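Local structure of transketolase (Campylobacter jejuni, 3L84) at residues Ala10-Phe15 and Phe280-Ala285; Tyr44-Asn49 and Tyr73-Leu78; Lys51-Leu56 and Ser79-Ser84; Ile111-Leu116 and Val120-Gly125; Lys222-Ala227 and Cys234-Lys239. The protein belongs to the transketolase family of thiamine diphosphate-binding enzymes, whose chains join two alpha/beta domains of the cofactor-binding kind to a C-terminal domain and here assemble in pairs. One frame throughout, in Å; residues are numbered along the deposited sequence. Where two conformers were deposited one is given.

Overall arrangement
All five contacts fall in the N-terminal thiamine diphosphate-binding domain, an alpha/beta fold round a parallel sheet of five strands. Contacts 2 and 3 are close neighbours, their centres 8 Å apart, and interlock along the chain: each pairs the loop before strand 60-63 with helix 69-79 or the loop that follows it. Contact 1 leans on contact 2, where Leu-13 CD2 comes within 3.6 Å of Leu-78 CD1. Contact 5 reaches contact 2 through His-45, whose CD2 is 3.7 Å from Leu-224 CD1. Contact 4 stands apart, about 8 Å from contact 2 at the nearest atoms, deep in the chain and beside the second subunit.

Contact 1: Ala10-Phe15 and Phe280-Ala285; sequences ANTLRF and FHIPQA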
# COMPACT_ATOMS: atom_id res chain seq x y z
N ALA A 10 6.12 36.39 11.66
CA ALA A 10 5.89 35.03 12.19
C ALA A 10 4.66 35.01 13.05
O ALA A 10 3.82 34.09 12.96
CB ALA A 10 7.11 34.53 12.95
N ASN A 11 4.49 36.01 13.91
CA ASN A 11 3.32 36.03 14.75
C ASN A 11 2.03 36.28 13.98
O ASN A 11 0.98 35.75 14.34
CB ASN A 11 3.53 37.03 15.91
CG ASN A 11 4.51 36.49 16.94
OD1 ASN A 11 4.68 35.28 17.07
ND2 ASN A 11 5.17 37.38 17.67
N THR A 12 2.11 37.03 12.88
CA THR A 12 0.96 37.21 11.99
C THR A 12 0.54 35.85 11.47
O THR A 12 -0.65 35.51 11.49
CB THR A 12 1.28 38.18 10.84
OG1 THR A 12 1.63 39.47 11.40
CG2 THR A 12 0.07 38.35 9.91
N LEU A 13 1.50 35.07 10.99
CA LEU A 13 1.18 33.71 10.53
C LEU A 13 0.61 32.85 11.65
O LEU A 13 -0.33 32.09 11.42
CB LEU A 13 2.42 33.03 9.94
CG LEU A 13 2.97 33.54 8.60
CD1 LEU A 13 4.42 33.06 8.42
CD2 LEU A 13 2.09 33.14 7.42
N ARG A 14 1.20 32.92 12.86
CA ARG A 14 0.69 32.14 13.98
C ARG A 14 -0.75 32.45 14.27
O ARG A 14 -1.57 31.53 14.44
CB ARG A 14 1.47 32.43 15.27
CG ARG A 14 2.90 31.92 15.33
CD ARG A 14 3.46 32.06 16.74
NE ARG A 14 4.63 31.23 16.81
CZ ARG A 14 5.84 31.56 16.41
NH1 ARG A 14 6.20 32.79 16.10
NH2 ARG A 14 6.75 30.59 16.35
N PHE A 15 -1.10 33.73 14.30
CA PHE A 15 -2.47 34.08 14.76
C PHE A 15 -3.52 33.96 13.67
O PHE A 15 -4.66 33.60 13.98
CB PHE A 15 -2.49 35.42 15.49
CG PHE A 15 -1.58 35.43 16.70
CD1 PHE A 15 -1.67 34.40 17.65
CD2 PHE A 15 -0.67 36.45 16.91
CE1 PHE A 15 -0.83 34.38 18.76
CE2 PHE A 15 0.17 36.43 18.02
CZ PHE A 15 0.09 35.40 18.92
N PHE A 280 -8.15 37.49 12.99
CA PHE A 280 -7.79 37.65 11.58
C PHE A 280 -7.14 39.00 11.29
O PHE A 280 -7.49 39.68 10.31
CB PHE A 280 -9.00 37.38 10.69
CG PHE A 280 -9.52 35.99 10.81
CD1 PHE A 280 -8.99 34.96 10.03
CD2 PHE A 280 -10.51 35.67 11.71
CE1 PHE A 280 -9.46 33.65 10.17
CE2 PHE A 280 -10.98 34.37 11.83
CZ PHE A 280 -10.45 33.36 11.06
N HIS A 281 -6.21 39.40 12.17
CA HIS A 281 -5.55 40.68 12.09
C HIS A 281 -4.23 40.56 11.36
O HIS A 281 -3.42 39.69 11.66
CB HIS A 281 -5.28 41.22 13.50
CG HIS A 281 -4.60 42.55 13.49
ND1 HIS A 281 -5.19 43.67 12.96
CD2 HIS A 281 -3.36 42.92 13.88
CE1 HIS A 281 -4.35 44.69 13.05
NE2 HIS A 281 -3.24 44.26 13.62
N ILE A 282 -3.99 41.48 10.43
CA ILE A 282 -2.72 41.57 9.72
C ILE A 282 -2.13 42.97 9.96
O ILE A 282 -2.64 43.97 9.42
CB ILE A 282 -2.90 41.29 8.22
CG1 ILE A 282 -3.60 39.93 8.00
CG2 ILE A 282 -1.52 41.39 7.52
CD1 ILE A 282 -4.02 39.61 6.57
N PRO A 283 -1.08 43.07 10.79
CA PRO A 283 -0.48 44.39 11.02
C PRO A 283 0.11 44.98 9.76
O PRO A 283 0.53 44.24 8.86
CB PRO A 283 0.63 44.13 12.04
CG PRO A 283 0.42 42.78 12.54
CD PRO A 283 -0.39 42.02 11.56
N GLN A 284 0.15 46.30 9.67
CA GLN A 284 0.68 46.99 8.48
C GLN A 284 2.06 46.58 8.01
O GLN A 284 2.23 46.33 6.82
CB GLN A 284 0.68 48.51 8.69
CG GLN A 284 -0.64 49.15 8.39
CD GLN A 284 -1.00 49.06 6.92
OE1 GLN A 284 -2.00 48.44 6.56
NE2 GLN A 284 -0.20 49.66 6.06
N ALA A 285 3.07 46.57 8.87
CA ALA A 285 4.44 46.29 8.42
C ALA A 285 4.50 44.91 7.79
O ALA A 285 5.12 44.73 6.74
CB ALA A 285 5.46 46.43 9.58
O HOH W 1 -2.60 37.38 12.75
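Thr-12 of helix 3-24 meets His-281, Ile-282 and Pro-283 in a partly buried helix-to-loop contact that fastens a late connection of the thiamine diphosphate-binding domain to its first helix. Pro-283 is the N-cap residue of helix 284-291, so the touch comes just where the chain turns from loop into helix. Thr-12 does the work with both branches. Its OG1 sits beside the backbone N (chi1 -61°), which lets it bond back to the carbonyl of Glu-8 one turn earlier while the same oxygen touches the proline ring: OG1 lies 3.3 Å from Pro-283 CD and 3.7 Å from Pro-283 CG. The methyl CG2, anti to the backbone N, lies over the start of the loop, 4.1 Å from His-281 O and 4.2 Å from Ile-282 CG2. Ile-282 also rests on Leu-78 of helix 69-79, so the loop is wedged against two helices. Away from the loop, Asn-11 OD1 accepts from Arg-14 NH1 at 3.1 Å, the donor lying 34° off the carbonyl plane. The same guanidinium group forms a salt bridge with Asp-37, tying helix 3-24 to helix 30-42. Between the two backbones stands one water, which donates to both sides: it is 3.0 Å from Thr-12 O and 2.7 Å from His-281 O.

Contact 2: Tyr44-Asn49 and Tyr73-Leu78; sequences YHLKHN and YSFLHL
Leu-46 and His-48 belong to the long loop that leads from helix 30-42 into strand 60-63 of the parallel sheet, and both turn their side chains toward Phe-75 on helix 69-79. This is a buried loop-to-helix contact inside the alpha/beta thiamine diphosphate-binding domain, and side chains alone span the gap: the closest CA atoms, those of Leu-46 and Phe-75, are 11.8 Å apart. Phe-75 supplies much of the reach, its ring thrust out from the helix so that CZ and CE2 lead. Leu-46 CD2 arrives at the edge of that ring, near its plane, 4.0 Å from Phe-75 CE2. His-48 approaches from the opposite direction with the outer end of its ring, where the atom modelled as NE2 is 4.0 Å from Phe-75 CZ. The two rings are nearly parallel, planes at 30°, but slid so far apart (centroids 5.9 Å) that they barely overlap. Within the loop, His-48 CG lies between its backbone N and carbonyl carbon (chi1 67°), which folds the imidazole back under Leu-46. There Leu-46 CD2 stands 3.6 Å above the middle of one imidazole face. Next along the loop, Lys-47 is bonded to the backbone of Asp-59, just before strand 60-63. One methyl thus serves two rings, a face of His-48 and an edge of Phe-75, so the contact across the gap rests on dispersion and shape.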
# COMPACT_ATOMS: atom_id res chain seq x y z
N TYR A 44 11.61 35.07 2.38
CA TYR A 44 12.63 35.93 1.78
C TYR A 44 13.47 35.21 0.76
O TYR A 44 14.18 35.85 -0.01
CB TYR A 44 13.54 36.51 2.88
CG TYR A 44 12.86 37.54 3.73
CD1 TYR A 44 13.01 38.90 3.45
CD2 TYR A 44 12.02 37.17 4.78
CE1 TYR A 44 12.37 39.85 4.20
CE2 TYR A 44 11.37 38.13 5.54
CZ TYR A 44 11.55 39.47 5.25
OH TYR A 44 10.92 40.44 6.00
N HIS A 45 13.46 33.88 0.80
CA HIS A 45 14.25 33.07 -0.13
C HIS A 45 13.44 32.53 -1.31
O HIS A 45 13.99 32.32 -2.39
CB HIS A 45 14.87 31.89 0.62
CG HIS A 45 15.91 32.30 1.61
ND1 HIS A 45 17.25 32.31 1.31
CD2 HIS A 45 15.79 32.73 2.88
CE1 HIS A 45 17.92 32.72 2.38
NE2 HIS A 45 17.06 33.01 3.34
N LEU A 46 12.16 32.28 -1.10
CA LEU A 46 11.32 31.64 -2.09
C LEU A 46 11.13 32.54 -3.28
O LEU A 46 10.78 33.73 -3.14
CB LEU A 46 9.95 31.33 -1.45
CG LEU A 46 9.04 30.36 -2.18
CD1 LEU A 46 9.64 28.95 -2.06
CD2 LEU A 46 7.64 30.40 -1.63
N LYS A 47 11.37 31.99 -4.47
CA LYS A 47 11.18 32.70 -5.72
C LYS A 47 9.88 32.18 -6.34
O LYS A 47 9.73 30.98 -6.64
CB LYS A 47 12.37 32.41 -6.61
CG LYS A 47 12.38 33.15 -7.92
CD LYS A 47 13.42 32.53 -8.86
CE LYS A 47 13.00 31.15 -9.33
NZ LYS A 47 13.71 30.77 -10.52
N HIS A 48 8.91 33.07 -6.49
CA HIS A 48 7.57 32.70 -6.93
C HIS A 48 6.80 33.94 -7.35
O HIS A 48 7.10 35.05 -6.91
CB HIS A 48 6.83 31.94 -5.81
CG HIS A 48 6.51 32.71 -4.56
ND1 HIS A 48 7.43 33.37 -3.75
CD2 HIS A 48 5.32 32.83 -3.94
CE1 HIS A 48 6.79 33.89 -2.71
NE2 HIS A 48 5.51 33.56 -2.79
N ASN A 49 5.82 33.73 -8.23
CA ASN A 49 4.94 34.80 -8.67
C ASN A 49 3.50 34.51 -8.21
O ASN A 49 2.81 33.70 -8.80
CB ASN A 49 4.97 34.97 -10.18
CG ASN A 49 4.17 36.18 -10.61
OD1 ASN A 49 3.52 36.82 -9.75
ND2 ASN A 49 4.27 36.54 -11.87
N TYR A 73 -2.22 28.28 3.93
CA TYR A 73 -3.25 29.22 3.46
C TYR A 73 -2.97 30.64 3.95
O TYR A 73 -3.15 31.60 3.20
CB TYR A 73 -4.62 28.77 3.97
CG TYR A 73 -5.09 27.43 3.47
CD1 TYR A 73 -4.71 26.94 2.26
CD2 TYR A 73 -5.95 26.65 4.23
CE1 TYR A 73 -5.18 25.70 1.81
CE2 TYR A 73 -6.44 25.45 3.79
CZ TYR A 73 -6.04 24.95 2.60
OH TYR A 73 -6.51 23.73 2.15
N SER A 74 -2.52 30.78 5.18
CA SER A 74 -2.16 32.10 5.69
C SER A 74 -1.08 32.75 4.82
O SER A 74 -1.19 33.93 4.43
CB SER A 74 -1.68 31.99 7.12
OG SER A 74 -2.68 31.56 8.04
N PHE A 75 -0.04 31.96 4.52
CA PHE A 75 1.07 32.43 3.69
C PHE A 75 0.62 32.78 2.27
O PHE A 75 1.01 33.81 1.72
CB PHE A 75 2.16 31.38 3.68
CG PHE A 75 3.30 31.71 2.75
CD1 PHE A 75 4.11 32.79 3.00
CD2 PHE A 75 3.49 30.99 1.59
CE1 PHE A 75 5.14 33.12 2.12
CE2 PHE A 75 4.53 31.32 0.72
CZ PHE A 75 5.34 32.38 1.01
N LEU A 76 -0.24 31.96 1.66
CA LEU A 76 -0.72 32.26 0.30
C LEU A 76 -1.52 33.56 0.29
O LEU A 76 -1.35 34.42 -0.59
CB LEU A 76 -1.54 31.11 -0.27
CG LEU A 76 -0.80 29.80 -0.47
CD1 LEU A 76 -1.76 28.69 -0.97
CD2 LEU A 76 0.37 29.94 -1.47
N HIS A 77 -2.40 33.74 1.28
CA HIS A 77 -3.18 34.97 1.37
C HIS A 77 -2.26 36.20 1.53
O HIS A 77 -2.38 37.20 0.84
CB HIS A 77 -4.15 34.92 2.55
CG HIS A 77 -4.89 36.20 2.71
ND1 HIS A 77 -4.70 37.09 3.76
CD2 HIS A 77 -5.74 36.81 1.86
CE1 HIS A 77 -5.46 38.16 3.56
NE2 HIS A 77 -6.09 38.01 2.41
N LEU A 78 -1.35 36.11 2.48
CA LEU A 78 -0.46 37.23 2.78
C LEU A 78 0.44 37.59 1.61
O LEU A 78 0.78 38.76 1.43
CB LEU A 78 0.41 36.92 4.00
CG LEU A 78 -0.37 36.92 5.32
CD1 LEU A 78 0.41 36.15 6.41
CD2 LEU A 78 -0.64 38.36 5.79

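Contact 3: Lys51-Leu56 and Ser79-Ser84; sequences KNPTWL and SGYDLS
Lys-51 and Tyr-81 mark the closest passage of the two backbones, their CA atoms 6.2 Å apart, where helix 69-79 ends at Gly-80 in a Schellman motif with positive phi. Lys-51 starts out pointing away from the other loop. A bend at chi2 (-58°) turns the chain round, and from there it runs extended until NZ donates to Gly-80 O at 2.9 Å. The ammonium lies in the plane of that carbonyl, with a C=O...N angle of 146°. The bond pins the loop before strand 60-63 to the exit of the helix, a surface link between two connections of the alpha/beta thiamine diphosphate-binding domain. Nearby, Pro-53 and Tyr-81 lie side by side, heading opposite ways, with Pro-53 CG 4.1 Å from Tyr-81 CE2; Tyr-81 packs also on Leu-76 of the helix. Pro-53 is the second residue of a type I turn from Asn-52 to Trp-55, which contains an Asx turn. Asn-52 OD1 takes two donors from Thr-54: OG1 at 2.7 Å, in the carbonyl plane on a lone pair, and N at 3.0 Å, well above that plane. The side-chain ND2 of Asn-52 bonds to Glu-301 of helix 293-310.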
# COMPACT_ATOMS: atom_id res chain seq x y z
N LYS A 51 0.86 36.01 -8.68
CA LYS A 51 -0.14 36.28 -9.71
C LYS A 51 -0.00 35.33 -10.90
O LYS A 51 -0.83 35.36 -11.83
CB LYS A 51 -0.04 37.74 -10.18
CG LYS A 51 -0.21 38.75 -9.06
CD LYS A 51 -1.53 38.62 -8.32
CE LYS A 51 -1.77 39.82 -7.39
NZ LYS A 51 -2.86 39.60 -6.37
N ASN A 52 1.02 34.47 -10.90
CA ASN A 52 1.14 33.38 -11.90
C ASN A 52 1.73 32.14 -11.24
O ASN A 52 2.92 31.85 -11.35
CB ASN A 52 1.95 33.74 -13.14
CG ASN A 52 2.00 32.60 -14.12
OD1 ASN A 52 1.21 31.64 -13.99
ND2 ASN A 52 2.93 32.63 -15.06
N PRO A 53 0.88 31.37 -10.59
CA PRO A 53 1.30 30.14 -9.93
C PRO A 53 1.76 29.04 -10.89
O PRO A 53 2.18 27.99 -10.42
CB PRO A 53 0.04 29.70 -9.17
CG PRO A 53 -0.73 30.95 -9.02
CD PRO A 53 -0.52 31.71 -10.26
N THR A 54 1.65 29.25 -12.20
CA THR A 54 2.13 28.29 -13.19
C THR A 54 3.50 28.63 -13.78
O THR A 54 3.96 27.92 -14.66
CB THR A 54 1.11 28.12 -14.37
OG1 THR A 54 1.14 29.23 -15.27
CG2 THR A 54 -0.34 27.88 -13.84
N TRP A 55 4.16 29.69 -13.31
CA TRP A 55 5.47 30.06 -13.82
C TRP A 55 6.40 28.86 -13.71
O TRP A 55 6.65 28.36 -12.62
CB TRP A 55 6.02 31.25 -13.03
CG TRP A 55 7.45 31.59 -13.36
CD1 TRP A 55 8.11 31.44 -14.57
CD2 TRP A 55 8.42 32.09 -12.43
NE1 TRP A 55 9.41 31.84 -14.41
CE2 TRP A 55 9.63 32.22 -13.11
CE3 TRP A 55 8.35 32.44 -11.08
CZ2 TRP A 55 10.80 32.68 -12.50
CZ3 TRP A 55 9.50 32.90 -10.46
CH2 TRP A 55 10.72 33.02 -11.19
N LEU A 56 6.91 28.40 -14.84
CA LEU A 56 7.59 27.10 -14.88
C LEU A 56 8.83 27.02 -14.01
O LEU A 56 9.16 25.95 -13.52
CB LEU A 56 7.97 26.77 -16.33
CG LEU A 56 8.45 25.36 -16.59
CD1 LEU A 56 7.35 24.32 -16.35
CD2 LEU A 56 8.91 25.27 -18.04
N SER A 79 0.86 36.60 0.85
CA SER A 79 1.76 36.80 -0.28
C SER A 79 1.10 37.30 -1.53
O SER A 79 1.82 37.63 -2.51
CB SER A 79 2.51 35.51 -0.61
OG SER A 79 3.30 35.12 0.48
N GLY A 80 -0.24 37.35 -1.58
CA GLY A 80 -0.93 37.90 -2.74
C GLY A 80 -1.50 36.91 -3.71
O GLY A 80 -1.91 37.31 -4.81
N TYR A 81 -1.59 35.64 -3.33
CA TYR A 81 -2.27 34.66 -4.16
C TYR A 81 -3.76 34.91 -4.12
O TYR A 81 -4.27 35.69 -3.30
CB TYR A 81 -1.95 33.26 -3.67
CG TYR A 81 -0.56 32.78 -3.98
CD1 TYR A 81 0.52 33.18 -3.23
CD2 TYR A 81 -0.31 31.89 -5.02
CE1 TYR A 81 1.80 32.70 -3.49
CE2 TYR A 81 0.96 31.43 -5.30
CZ TYR A 81 2.01 31.86 -4.57
OH TYR A 81 3.29 31.39 -4.81
N ASP A 82 -4.50 34.21 -4.98
CA ASP A 82 -5.94 34.39 -5.10
C ASP A 82 -6.63 33.57 -4.02
O ASP A 82 -7.29 32.56 -4.28
CB ASP A 82 -6.39 33.96 -6.50
CG ASP A 82 -7.84 34.25 -6.76
OD1 ASP A 82 -8.44 35.12 -6.09
OD2 ASP A 82 -8.37 33.56 -7.65
N LEU A 83 -6.46 33.99 -2.79
CA LEU A 83 -7.06 33.36 -1.61
C LEU A 83 -7.32 34.52 -0.67
O LEU A 83 -6.36 35.24 -0.35
CB LEU A 83 -6.10 32.36 -1.00
CG LEU A 83 -6.62 31.37 -0.00
CD1 LEU A 83 -7.74 30.46 -0.57
CD2 LEU A 83 -5.53 30.48 0.63
N SER A 84 -8.59 34.76 -0.33
CA SER A 84 -8.99 35.95 0.40
C SER A 84 -9.05 35.73 1.90
O SER A 84 -9.02 34.61 2.40
CB SER A 84 -10.35 36.41 -0.09
OG SER A 84 -11.35 35.51 0.31

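Contact 4: Ile111-Leu116 and Val120-Gly125; sequences IATGPL and VANAVG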
# COMPACT_ATOMS: atom_id res chain seq x y z
N ILE A 111 0.68 20.50 -4.82
CA ILE A 111 0.28 19.10 -4.90
C ILE A 111 -0.57 18.81 -3.69
O ILE A 111 -0.38 19.43 -2.65
CB ILE A 111 1.53 18.19 -5.04
CG1 ILE A 111 1.17 16.74 -5.39
CG2 ILE A 111 2.36 18.19 -3.77
CD1 ILE A 111 2.27 16.02 -6.17
N ALA A 112 -1.56 17.95 -3.82
CA ALA A 112 -2.38 17.57 -2.70
C ALA A 112 -1.59 16.75 -1.74
O ALA A 112 -0.89 15.83 -2.17
CB ALA A 112 -3.64 16.78 -3.18
N THR A 113 -1.66 17.07 -0.46
CA THR A 113 -0.96 16.29 0.56
C THR A 113 -1.88 16.06 1.74
O THR A 113 -2.89 16.69 1.90
CB THR A 113 0.35 16.97 1.05
OG1 THR A 113 0.03 18.21 1.66
CG2 THR A 113 1.37 17.16 -0.12
N GLY A 114 -1.47 15.19 2.62
CA GLY A 114 -2.34 14.78 3.72
C GLY A 114 -1.85 13.45 4.25
O GLY A 114 -1.31 13.39 5.34
N PRO A 115 -1.99 12.38 3.46
CA PRO A 115 -1.45 11.07 3.87
C PRO A 115 0.06 11.22 4.05
O PRO A 115 0.76 11.72 3.16
CB PRO A 115 -1.83 10.16 2.69
CG PRO A 115 -3.01 10.93 2.04
CD PRO A 115 -2.60 12.34 2.13
N LEU A 116 0.56 10.86 5.22
CA LEU A 116 1.92 11.18 5.60
C LEU A 116 2.94 10.45 4.72
O LEU A 116 2.72 9.34 4.20
CB LEU A 116 2.12 10.89 7.09
CG LEU A 116 1.33 11.82 8.04
CD1 LEU A 116 1.15 11.23 9.45
CD2 LEU A 116 2.03 13.17 8.10
N VAL A 120 6.96 14.22 0.92
CA VAL A 120 8.40 14.08 0.81
C VAL A 120 8.76 13.43 -0.53
O VAL A 120 9.64 13.93 -1.24
CB VAL A 120 8.99 13.26 1.98
CG1 VAL A 120 10.51 13.00 1.77
CG2 VAL A 120 8.75 14.00 3.33
N ALA A 121 8.06 12.33 -0.89
CA ALA A 121 8.31 11.68 -2.16
C ALA A 121 7.90 12.60 -3.31
O ALA A 121 8.55 12.61 -4.36
CB ALA A 121 7.56 10.33 -2.22
N ASN A 122 6.80 13.34 -3.18
CA ASN A 122 6.40 14.29 -4.23
C ASN A 122 7.51 15.34 -4.43
O ASN A 122 7.83 15.70 -5.57
CB ASN A 122 5.16 15.06 -3.84
CG ASN A 122 3.92 14.19 -3.65
OD1 ASN A 122 3.71 13.16 -4.36
ND2 ASN A 122 3.10 14.62 -2.74
N ALA A 123 8.09 15.82 -3.33
CA ALA A 123 9.11 16.83 -3.46
C ALA A 123 10.36 16.29 -4.16
O ALA A 123 10.96 16.96 -5.00
CB ALA A 123 9.46 17.39 -2.10
N VAL A 124 10.75 15.05 -3.83
CA VAL A 124 11.82 14.39 -4.58
C VAL A 124 11.45 14.32 -6.04
O VAL A 124 12.28 14.55 -6.93
CB VAL A 124 12.11 13.00 -3.99
CG1 VAL A 124 13.00 12.17 -4.95
CG2 VAL A 124 12.76 13.14 -2.60
N GLY A 125 10.17 14.00 -6.34
CA GLY A 125 9.75 13.97 -7.71
C GLY A 125 9.82 15.32 -8.43
O GLY A 125 10.23 15.38 -9.58
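Ile-111, with a smaller share from Thr-113, packs on Asn-122 where a loop runs up to helix 118-137 and folds back against the helix's early turns. This buried loop-to-helix contact sits in the thiamine diphosphate-binding domain; the loop carries the Gly-Pro-Leu sequence that in related transketolases lines the cofactor cleft, and probably does so here. Polar bonds run outward from the contact. Thr-113 OG1 is tied to the carbonyl of Phe-63 at the end of strand 60-63, which anchors the loop to the sheet. Further along, Leu-116 O is bonded to the hydroxyl of Tyr-420 of the second subunit, and Pro-115 packs on that same tyrosine, so the loop also reaches the dimer interface. Between the two segments themselves, the main interaction is van der Waals contact between an aliphatic branch and a flat amide. With CG1 anti to the backbone N (chi1 -169°), Ile-111 sends CD1 over one face of the Asn-122 amide, straight above CG at 3.5 Å. The same methyl is 3.8 Å from Asn-122 CB, and Ile-111 CG1 follows at 4.1 Å from Asn-122 CG. Ile-111 CG2 lies on that side of the amide too, so the two branches of the isoleucine share a single face. Thr-113 comes in differently: its methyl CG2 nears the rim of the Asn-122 amide, close to the amide plane.

Contact 5: Lys222-Ala227 and Cys234-Lys239; sequences KALEQA and CLIIAK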
# COMPACT_ATOMS: atom_id res chain seq x y z
N LYS A 222 20.84 31.40 7.96
CA LYS A 222 22.16 30.87 7.64
C LYS A 222 22.03 29.45 7.08
O LYS A 222 22.73 29.09 6.14
CB LYS A 222 23.05 30.88 8.89
CG LYS A 222 24.45 30.38 8.65
CD LYS A 222 25.31 30.43 9.91
CE LYS A 222 26.70 29.90 9.65
NZ LYS A 222 27.66 30.36 10.71
N ALA A 223 21.14 28.64 7.64
CA ALA A 223 20.94 27.27 7.16
C ALA A 223 20.41 27.26 5.73
O ALA A 223 20.83 26.46 4.90
CB ALA A 223 20.00 26.50 8.10
N LEU A 224 19.48 28.14 5.45
CA LEU A 224 18.92 28.23 4.11
C LEU A 224 19.96 28.68 3.12
O LEU A 224 20.05 28.14 2.02
CB LEU A 224 17.70 29.14 4.09
CG LEU A 224 16.44 28.54 4.72
CD1 LEU A 224 15.32 29.59 4.82
CD2 LEU A 224 15.94 27.30 3.94
N GLU A 225 20.80 29.66 3.48
CA GLU A 225 21.87 30.08 2.57
C GLU A 225 22.83 28.93 2.30
O GLU A 225 23.24 28.72 1.16
CB GLU A 225 22.62 31.30 3.11
CG GLU A 225 21.78 32.58 3.15
CD GLU A 225 21.45 33.14 1.76
OE1 GLU A 225 21.55 32.41 0.75
OE2 GLU A 225 21.07 34.33 1.68
N GLN A 226 23.21 28.19 3.33
CA GLN A 226 24.09 27.04 3.15
C GLN A 226 23.42 25.94 2.31
O GLN A 226 24.05 25.38 1.39
CB GLN A 226 24.48 26.48 4.51
CG GLN A 226 25.46 25.35 4.47
CD GLN A 226 26.11 25.13 5.82
OE1 GLN A 226 25.76 25.79 6.82
NE2 GLN A 226 27.09 24.22 5.86
N ALA A 227 22.17 25.64 2.61
CA ALA A 227 21.44 24.61 1.87
C ALA A 227 21.35 24.94 0.38
O ALA A 227 21.50 24.04 -0.44
CB ALA A 227 20.06 24.44 2.45
N CYS A 234 19.71 18.40 0.57
CA CYS A 234 20.01 18.91 1.91
C CYS A 234 18.85 18.78 2.85
O CYS A 234 17.73 19.15 2.50
CB CYS A 234 20.41 20.37 1.79
SG CYS A 234 21.00 21.14 3.32
N LEU A 235 19.14 18.26 4.04
CA LEU A 235 18.20 18.15 5.13
C LEU A 235 18.56 19.18 6.17
O LEU A 235 19.70 19.22 6.61
CB LEU A 235 18.24 16.76 5.75
CG LEU A 235 17.41 16.58 7.03
CD1 LEU A 235 15.93 16.63 6.68
CD2 LEU A 235 17.71 15.29 7.77
N ILE A 236 17.60 19.99 6.57
CA ILE A 236 17.70 20.87 7.72
C ILE A 236 16.85 20.27 8.83
O ILE A 236 15.63 20.17 8.71
CB ILE A 236 17.24 22.31 7.40
CG1 ILE A 236 18.13 22.89 6.30
CG2 ILE A 236 17.27 23.17 8.65
CD1 ILE A 236 17.64 24.26 5.74
N ILE A 237 17.50 19.84 9.90
CA ILE A 237 16.80 19.34 11.08
C ILE A 237 16.54 20.54 11.97
O ILE A 237 17.48 21.09 12.57
CB ILE A 237 17.63 18.28 11.83
CG1 ILE A 237 18.00 17.11 10.91
CG2 ILE A 237 16.88 17.78 13.06
CD1 ILE A 237 18.87 16.04 11.58
N ALA A 238 15.29 20.98 12.01
CA ALA A 238 14.96 22.21 12.74
C ALA A 238 14.27 21.85 14.04
O ALA A 238 13.16 21.31 14.03
CB ALA A 238 14.10 23.10 11.88
N LYS A 239 14.95 22.05 15.16
CA LYS A 239 14.33 21.76 16.45
C LYS A 239 13.32 22.85 16.79
O LYS A 239 13.67 24.03 16.83
CB LYS A 239 15.40 21.68 17.51
CG LYS A 239 14.88 21.16 18.84
CD LYS A 239 16.01 20.71 19.77
CE LYS A 239 15.45 20.28 21.11
NZ LYS A 239 14.67 21.38 21.74
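Ile-236 points from strand 234-239 toward helix 217-228, whose residues Ala-223, Leu-224 and Ala-227 receive it. Helix and strand are the second and third elements of a beta-alpha-beta crossover that starts at strand 208-213, and they run nearly antiparallel, axes at 168° and 9.4 Å apart at their closest. The isoleucine reaches the helix with one atom. Its extended CG1 arm (chi2 171°) carries CD1 in among the three residues, 4.0 Å from Ala-223 CB and 4.1 Å from Ala-227 CB. The third partner comes by a detour: the CB of Leu-224 points away from the strand, but the chain brings CD2 back, 3.9 Å from Ile-236 CD1, so that the two side chains lie roughly perpendicular. The other side of Leu-224 touches His-45 in the loop after helix 30-42. Ala-223 also packs on Ile-212 of strand 208-213 and Ala-227 on Ile-176 of strand 175-181, so the helix covers both neighbouring strands. Near the helix end Cys-234 meets Ala-227. Its SG, anti to the backbone N (chi1 -174°), abuts the small methyl of Ala-227, 3.5 Å from Ala-227 CB and 3.8 Å from Ala-227 CA.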